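Local coordinates for protein bacillaene synthase decarboxylase PksI (Bacillus subtilis, PDB 4Q1K) that decarboxylates a 3-methylglutaconyl group tethered to PksL to a 3-methylcrotonyl moiety during bacillaene biosynthesis, working as a homotrimer of the enoyl-CoA hydratase/isomerase family, at residues M39-R42 with T43-N46; A59-Y62 with I63-N66. The protein carries 1 engineered substitution. All coordinates share one frame; numbering follows the deposited sequence.

Contact 1: residues M39-R42 with T43-N46; sequences MQDR and THKN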
# COMPACT_ATOMS: atom_id res chain seq x y z
N MET B 39 -27.11 0.46 -12.88
CA MET B 39 -26.83 0.34 -14.34
C MET B 39 -27.52 -0.95 -14.82
O MET B 39 -27.26 -2.05 -14.28
CB MET B 39 -25.31 0.17 -14.51
CG MET B 39 -24.64 1.45 -14.05
SD MET B 39 -22.86 1.43 -14.30
CE MET B 39 -22.38 0.29 -12.96
N GLN B 40 -28.33 -0.82 -15.86
CA GLN B 40 -29.10 -1.94 -16.38
C GLN B 40 -29.34 -1.81 -17.89
O GLN B 40 -30.48 -1.90 -18.38
CB GLN B 40 -30.40 -2.14 -15.59
CG GLN B 40 -31.25 -0.87 -15.52
CD GLN B 40 -32.62 -1.04 -14.82
OE1 GLN B 40 -33.54 -0.26 -15.08
NE2 GLN B 40 -32.75 -2.06 -13.99
N ASP B 41 -28.23 -1.62 -18.61
CA ASP B 41 -28.18 -1.84 -20.07
C ASP B 41 -27.96 -3.33 -20.35
O ASP B 41 -26.83 -3.77 -20.50
CB ASP B 41 -27.12 -0.96 -20.72
CG ASP B 41 -27.29 -0.92 -22.24
OD1 ASP B 41 -27.76 -1.93 -22.80
OD2 ASP B 41 -26.89 0.09 -22.82
N ARG B 42 -29.05 -4.08 -20.33
CA ARG B 42 -29.01 -5.53 -20.48
C ARG B 42 -28.55 -5.95 -21.88
O ARG B 42 -27.80 -6.89 -21.98
CB ARG B 42 -30.36 -6.17 -20.12
CG ARG B 42 -30.84 -5.78 -18.73
CD ARG B 42 -32.07 -6.53 -18.26
NE ARG B 42 -32.43 -5.83 -17.03
CZ ARG B 42 -32.40 -6.33 -15.81
NH1 ARG B 42 -32.12 -7.63 -15.62
NH2 ARG B 42 -32.71 -5.51 -14.80
N THR B 43 -28.95 -5.19 -22.92
CA THR B 43 -28.49 -5.40 -24.29
C THR B 43 -26.98 -5.39 -24.35
O THR B 43 -26.40 -6.28 -24.97
CB THR B 43 -28.94 -4.28 -25.23
OG1 THR B 43 -30.34 -4.27 -25.20
CG2 THR B 43 -28.51 -4.58 -26.69
N HIS B 44 -26.32 -4.43 -23.70
CA HIS B 44 -24.87 -4.37 -23.76
C HIS B 44 -24.12 -4.91 -22.54
O HIS B 44 -22.92 -4.63 -22.38
CB HIS B 44 -24.43 -2.97 -23.99
CG HIS B 44 -24.94 -2.40 -25.27
ND1 HIS B 44 -26.24 -1.95 -25.42
CD2 HIS B 44 -24.33 -2.20 -26.47
CE1 HIS B 44 -26.41 -1.50 -26.65
NE2 HIS B 44 -25.27 -1.64 -27.32
N LYS B 45 -24.80 -5.62 -21.65
CA LYS B 45 -24.14 -6.12 -20.41
C LYS B 45 -23.43 -4.99 -19.68
O LYS B 45 -22.30 -5.15 -19.16
CB LYS B 45 -23.18 -7.25 -20.77
CG LYS B 45 -23.93 -8.40 -21.45
CD LYS B 45 -23.07 -8.97 -22.56
CE LYS B 45 -22.58 -10.36 -22.21
NZ LYS B 45 -23.66 -11.33 -22.56
N ASN B 46 -24.07 -3.81 -19.62
CA ASN B 46 -23.43 -2.66 -18.94
C ASN B 46 -22.12 -2.20 -19.53
O ASN B 46 -21.31 -1.53 -18.87
CB ASN B 46 -23.31 -2.92 -17.40
CG ASN B 46 -24.61 -2.73 -16.67
OD1 ASN B 46 -24.70 -2.99 -15.44
ND2 ASN B 46 -25.66 -2.34 -17.40
O HOH W 1 -30.56 -2.39 -23.18
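D41 and N46 face each other across a tight reversal just after strand 34-39: D41 O takes the amide of N46 (N to O, 2.9 Å), while inside that ring a type I turn from R42 to K45 is closed by a longer bond from K45 N to R42 O at 3.3 Å. The six-to-one and five-to-two bonds, with K45 in a left-handed conformation, make the pattern of a Schellman motif, used here around a single turn instead of at the end of a long helix.

The side chain that organises this loop is D41. With CG anti to the backbone N (chi1 -166°), its carboxylate folds back over the turn, and OD1 accepts two hydrogen bonds from H44. One comes from the main chain, H44 N to D41 OD1 at 3.0 Å, arriving from above the carboxylate plane. The other comes from the ring, H44 ND1 to D41 OD1, also 3.0 Å, on the syn side. Both donors reach the oxygen from the same face of the carboxylate. OD1 lies close to the imidazole plane, at its edge, yet the two flat groups stand nearly perpendicular, 82° apart. A water adds a third donor to D41 OD1 at 2.9 Å and joins it to T43 OG1, 2.8 Å from that water. The second oxygen, OD2, is held by S49 OG.

N46 fills the inner side of the bend, its amide carbon CG 3.7 Å from M39 CB, and L56 of helix 50-65 also packs on M39.

The buried carboxylate of D41 is thus satisfied at both oxygens. Its negative charge would be expected to favour protonated H44, and the paired bonds to OD1 fix both the ring's rotation and the course of the turn.

Contact 2: residues A59-Y62 with I63-N66; sequences AFEY and IRQN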
# COMPACT_ATOMS: atom_id res chain seq x y z
N ALA B 59 -27.54 10.76 -14.37
CA ALA B 59 -27.79 10.37 -12.95
C ALA B 59 -26.90 11.14 -12.00
O ALA B 59 -27.36 11.61 -10.92
CB ALA B 59 -27.55 8.85 -12.75
N PHE B 60 -25.60 11.19 -12.28
CA PHE B 60 -24.68 11.99 -11.44
C PHE B 60 -24.92 13.50 -11.38
O PHE B 60 -24.72 14.16 -10.36
CB PHE B 60 -23.21 11.63 -11.72
CG PHE B 60 -22.80 10.29 -11.00
CD1 PHE B 60 -22.36 10.33 -9.68
CD2 PHE B 60 -22.98 9.04 -11.63
CE1 PHE B 60 -22.00 9.12 -8.99
CE2 PHE B 60 -22.61 7.84 -10.92
CZ PHE B 60 -22.16 7.93 -9.60
N GLU B 61 -25.40 14.02 -12.50
CA GLU B 61 -25.83 15.45 -12.52
C GLU B 61 -27.03 15.64 -11.68
O GLU B 61 -27.11 16.62 -10.93
CB GLU B 61 -26.07 15.90 -13.96
CG GLU B 61 -26.40 17.40 -14.05
CD GLU B 61 -25.25 18.30 -13.57
OE1 GLU B 61 -24.07 17.84 -13.44
OE2 GLU B 61 -25.54 19.48 -13.28
N TYR B 62 -28.02 14.72 -11.77
CA TYR B 62 -29.13 14.78 -10.86
C TYR B 62 -28.70 14.83 -9.38
O TYR B 62 -29.23 15.61 -8.53
CB TYR B 62 -30.04 13.58 -11.04
CG TYR B 62 -31.17 13.62 -10.09
CD1 TYR B 62 -32.29 14.42 -10.36
CD2 TYR B 62 -31.17 12.87 -8.92
CE1 TYR B 62 -33.37 14.45 -9.51
CE2 TYR B 62 -32.25 12.94 -8.04
CZ TYR B 62 -33.34 13.70 -8.37
OH TYR B 62 -34.42 13.76 -7.53
N ILE B 63 -27.78 13.96 -9.04
CA ILE B 63 -27.27 13.92 -7.64
C ILE B 63 -26.57 15.26 -7.29
O ILE B 63 -26.79 15.81 -6.21
CB ILE B 63 -26.28 12.70 -7.46
CG1 ILE B 63 -27.12 11.41 -7.58
CG2 ILE B 63 -25.51 12.81 -6.10
CD1 ILE B 63 -26.24 10.15 -7.77
N ARG B 64 -25.82 15.79 -8.24
CA ARG B 64 -25.19 17.10 -8.07
C ARG B 64 -26.21 18.24 -7.92
O ARG B 64 -25.93 19.23 -7.24
CB ARG B 64 -24.25 17.39 -9.24
CG ARG B 64 -23.67 18.80 -9.23
CD ARG B 64 -22.68 18.99 -10.37
NE ARG B 64 -21.43 18.28 -10.14
CZ ARG B 64 -21.08 17.16 -10.76
NH1 ARG B 64 -21.89 16.62 -11.66
NH2 ARG B 64 -19.91 16.58 -10.49
N GLN B 65 -27.37 18.10 -8.55
CA GLN B 65 -28.40 19.18 -8.50
C GLN B 65 -29.28 19.07 -7.28
O GLN B 65 -30.10 19.99 -7.03
CB GLN B 65 -29.27 19.19 -9.77
CG GLN B 65 -28.48 19.54 -11.03
CD GLN B 65 -27.72 20.86 -10.87
OE1 GLN B 65 -28.26 21.84 -10.34
NE2 GLN B 65 -26.48 20.90 -11.32
N ASN B 66 -29.17 17.98 -6.52
CA ASN B 66 -30.11 17.67 -5.44
C ASN B 66 -29.30 17.34 -4.22
O ASN B 66 -29.15 16.18 -3.88
CB ASN B 66 -31.09 16.54 -5.85
CG ASN B 66 -32.05 17.00 -6.96
OD1 ASN B 66 -31.79 16.85 -8.18
ND2 ASN B 66 -33.14 17.66 -6.55
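I63 N and R64 N carry on the i to i+4 bonding of helix 50-65, to A59 O at 3.0 Å and F60 O at 2.9 Å, and Q65 N likewise returns to E61 O. A further, weak bond from Q65 N to Y62 O accompanies the tightening of the last turn.

Charged and polar groups meet at E61, which bends at chi2 (63°), bringing its carboxylate back beside R64 and Q65, one oxygen to each. OE1 forms a salt bridge with R64 NH1 at 3.1 Å, on the syn side of the carboxylate and near the guanidinium plane, at its edge. OE2 accepts from Q65 NE2 at 2.6 Å, met from above the carboxylate plane; the distance is short and the bond bent, so its exact length deserves little weight.

One amide lies over a ring: the side-chain amide of N66 sits over one face of Y62, offset toward the rim, the planes inclined by 31° and N66 CG 3.8 Å from Y62 CZ.

Apolar contact falls on the buried side, where F60 CD1 and I63 CD1 approach to 4.3 Å. I63 continues onto I35 and V37, and F60 onto L108 of helix 108-111.

This is the C-terminal end of an amphipathic helix, the crossover helix of a beta-alpha-beta unit in the crotonase fold.

From the N terminus, the chain runs up strand 34-39 and turns back in contact 1, whose hydrogen bonds close the loop leading into helix 50-65. It then follows that helix down to its last turns, where contact 2 lies, before entering strand 71-75. The two are in series, neither nested nor crossed. The centres of contact 1 and contact 2 are about 21 Å apart, and the nearest atoms of contact 1 and contact 2 about 7 Å. In chain order they sit near the two ends of one beta-alpha-beta crossover: residues 39-46 turn the chain from the sheet into the helix, and residues 59-66 rest the far end of that helix on strands 25-31 and 34-39.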